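Local coordinates for protein ORF10 (Moritella marina, PDB 6RIW) that probably condenses acyl chains as the ketosynthase and chain length factor part of a larger polyunsaturated fatty acid synthase subunit, at residues Y76-N80 / D81-G85. Numbering follows the deposited sequence.
Sequences YQLDN and DYLAG
The flat ring of Y76 meets L83 obliquely at the N-capped start of helix 80-84, in the ketosynthase family region of the chain: methyl CD1 of L83 sits 3.6 Å from CB of Y76 and nearly as close to CG and CD2. The ring of Y82 is approached just as obliquely by CD1 of L78, 4.2 Å from its CE2, while Y966 stacks on this ring and H165 meets it edge-to-face. D79 is the N-cap residue, immediately before the helix. Its CG stands anti to the backbone N (chi1 158°), which carries OD2 to the amide of Y82, and OD2 accepts from N of Y82 at 3.0 Å. That donor comes from above the carboxylate plane, 43° out of it, and the N-H points at OD2 only moderately straight. The main chain of D79 grips the same turn, its O receiving a nearly linear bond from N of L83 at 3.1 Å; one residue on, O of N80 accepts from N of A84 at 2.8 Å. An alanine in place of D79 would probably leave the amide of Y82 without its side-chain acceptor, the first turn then relying on main-chain bonds such as that to D79 O. The carboxylates of D79 and D81 lie close, with OD1 to OD1 at 3.6 Å and planes 44° apart, two like charges that would probably disfavour each other. The hydroxyl of Y82 is hydrogen-bonded to D167 and to Y174, the latter at the start of helix 174-183. On L83 the other methyl, CD2, lies 4.1 Å from CB of L78.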
ATOM      1  N   TYR A  76     -24.141  -6.880   5.171  1.00 20.10           N
ATOM      2  CA  TYR A  76     -22.951  -7.532   4.639  1.00 18.46           C
ATOM      3  C   TYR A  76     -22.871  -8.975   5.135  1.00 19.80           C
ATOM      4  O   TYR A  76     -23.661  -9.422   5.973  1.00 22.79           O
ATOM      5  CB  TYR A  76     -21.681  -6.765   5.049  1.00 17.90           C
ATOM      6  CG  TYR A  76     -21.613  -5.373   4.490  1.00 16.87           C
ATOM      7  CD1 TYR A  76     -21.027  -5.139   3.259  1.00 16.92           C
ATOM      8  CD2 TYR A  76     -22.168  -4.302   5.169  1.00 17.73           C
ATOM      9  CE1 TYR A  76     -20.979  -3.871   2.727  1.00 16.23           C
ATOM     10  CE2 TYR A  76     -22.122  -3.029   4.647  1.00 19.29           C
ATOM     11  CZ  TYR A  76     -21.524  -2.823   3.430  1.00 16.25           C
ATOM     12  OH  TYR A  76     -21.485  -1.565   2.906  1.00 18.42           O
ATOM     13  N   GLN A  77     -21.875  -9.706   4.633  1.00 20.67           N
ATOM     14  CA  GLN A  77     -21.690 -11.081   5.087  1.00 19.53           C
ATOM     15  C   GLN A  77     -20.871 -11.160   6.376  1.00 21.10           C
ATOM     16  O   GLN A  77     -20.658 -12.258   6.908  1.00 22.83           O
ATOM     17  CB  GLN A  77     -21.074 -11.921   3.962  1.00 19.78           C
ATOM     18  CG  GLN A  77     -22.006 -11.943   2.727  1.00 22.87           C
ATOM     19  CD  GLN A  77     -21.725 -13.064   1.755  1.00 30.67           C
ATOM     20  OE1 GLN A  77     -20.950 -13.983   2.027  1.00 34.33           O
ATOM     21  NE2 GLN A  77     -22.364 -12.992   0.596  1.00 35.24           N
ATOM     22  N   LEU A  78     -20.437 -10.021   6.894  1.00 20.42           N
ATOM     23  CA  LEU A  78     -19.788  -9.908   8.190  1.00 19.15           C
ATOM     24  C   LEU A  78     -20.680  -9.117   9.132  1.00 17.90           C
ATOM     25  O   LEU A  78     -21.422  -8.229   8.711  1.00 18.77           O
ATOM     26  CB  LEU A  78     -18.423  -9.223   8.069  1.00 19.58           C
ATOM     27  CG  LEU A  78     -17.366 -10.119   7.422  1.00 20.25           C
ATOM     28  CD1 LEU A  78     -16.111  -9.325   7.147  1.00 20.34           C
ATOM     29  CD2 LEU A  78     -17.058 -11.357   8.284  1.00 21.67           C
ATOM     30  N   ASP A  79     -20.572  -9.444  10.416  1.00 19.30           N
ATOM     31  CA  ASP A  79     -21.461  -8.920  11.443  1.00 22.29           C
ATOM     32  C   ASP A  79     -21.388  -7.396  11.555  1.00 21.48           C
ATOM     33  O   ASP A  79     -20.314  -6.787  11.481  1.00 17.15           O
ATOM     34  CB  ASP A  79     -21.108  -9.593  12.781  1.00 25.69           C
ATOM     35  CG  ASP A  79     -21.562  -8.798  13.992  1.00 32.36           C
ATOM     36  OD1 ASP A  79     -22.780  -8.764  14.266  1.00 39.03           O
ATOM     37  OD2 ASP A  79     -20.694  -8.223  14.688  1.00 36.86           O
ATOM     38  N   ASN A  80     -22.560  -6.791  11.747  1.00 18.53           N
ATOM     39  CA  ASN A  80     -22.704  -5.340  11.875  1.00 21.40           C
ATOM     40  C   ASN A  80     -21.753  -4.752  12.923  1.00 22.57           C
ATOM     41  O   ASN A  80     -21.056  -3.763  12.667  1.00 20.19           O
ATOM     42  CB  ASN A  80     -24.173  -5.047  12.227  1.00 24.82           C
ATOM     43  CG  ASN A  80     -24.435  -3.589  12.553  1.00 29.95           C
ATOM     44  OD1 ASN A  80     -24.150  -3.108  13.658  1.00 35.88           O
ATOM     45  ND2 ASN A  80     -25.013  -2.881  11.596  1.00 29.58           N
ATOM     46  N   ASP A  81     -21.708  -5.351  14.114  1.00 20.59           N
ATOM     47  CA  ASP A  81     -20.895  -4.792  15.194  1.00 25.29           C
ATOM     48  C   ASP A  81     -19.401  -4.819  14.867  1.00 23.55           C
ATOM     49  O   ASP A  81     -18.667  -3.888  15.225  1.00 27.69           O
ATOM     50  CB  ASP A  81     -21.167  -5.545  16.491  1.00 27.67           C
ATOM     51  CG  ASP A  81     -22.607  -5.401  16.942  1.00 40.24           C
ATOM     52  OD1 ASP A  81     -23.337  -6.419  16.941  1.00 45.87           O
ATOM     53  OD2 ASP A  81     -23.008  -4.263  17.279  1.00 43.93           O
ATOM     54  N   TYR A  82     -18.930  -5.871  14.205  1.00 18.36           N
ATOM     55  CA  TYR A  82     -17.534  -5.881  13.768  1.00 18.99           C
ATOM     56  C   TYR A  82     -17.259  -4.761  12.761  1.00 18.93           C
ATOM     57  O   TYR A  82     -16.292  -4.003  12.909  1.00 16.86           O
ATOM     58  CB  TYR A  82     -17.191  -7.243  13.168  1.00 16.84           C
ATOM     59  CG  TYR A  82     -15.818  -7.286  12.529  1.00 17.68           C
ATOM     60  CD1 TYR A  82     -14.668  -7.194  13.302  1.00 18.74           C
ATOM     61  CD2 TYR A  82     -15.679  -7.402  11.155  1.00 17.26           C
ATOM     62  CE1 TYR A  82     -13.392  -7.234  12.715  1.00 19.45           C
ATOM     63  CE2 TYR A  82     -14.418  -7.445  10.560  1.00 16.35           C
ATOM     64  CZ  TYR A  82     -13.287  -7.362  11.338  1.00 16.71           C
ATOM     65  OH  TYR A  82     -12.045  -7.385  10.727  1.00 16.25           O
ATOM     66  N   LEU A  83     -18.087  -4.650  11.718  1.00 16.01           N
ATOM     67  CA  LEU A  83     -17.837  -3.631  10.693  1.00 14.88           C
ATOM     68  C   LEU A  83     -17.987  -2.222  11.245  1.00 18.42           C
ATOM     69  O   LEU A  83     -17.288  -1.304  10.802  1.00 15.66           O
ATOM     70  CB  LEU A  83     -18.777  -3.811   9.504  1.00 13.87           C
ATOM     71  CG  LEU A  83     -18.662  -5.158   8.818  1.00 15.89           C
ATOM     72  CD1 LEU A  83     -19.628  -5.260   7.645  1.00 15.73           C
ATOM     73  CD2 LEU A  83     -17.211  -5.343   8.345  1.00 14.50           C
ATOM     74  N   ALA A  84     -18.909  -2.024  12.194  1.00 18.17           N
ATOM     75  CA  ALA A  84     -19.087  -0.720  12.820  1.00 18.53           C
ATOM     76  C   ALA A  84     -17.844  -0.246  13.560  1.00 20.79           C
ATOM     77  O   ALA A  84     -17.680   0.960  13.749  1.00 21.93           O
ATOM     78  CB  ALA A  84     -20.272  -0.759  13.795  1.00 21.00           C
ATOM     79  N   GLY A  85     -16.985  -1.155  13.997  1.00 18.43           N
ATOM     80  CA  GLY A  85     -15.795  -0.794  14.735  1.00 22.00           C
ATOM     81  C   GLY A  85     -14.556  -0.611  13.885  1.00 19.33           C
ATOM     82  O   GLY A  85     -13.455  -0.524  14.435  1.00 19.99           O
TER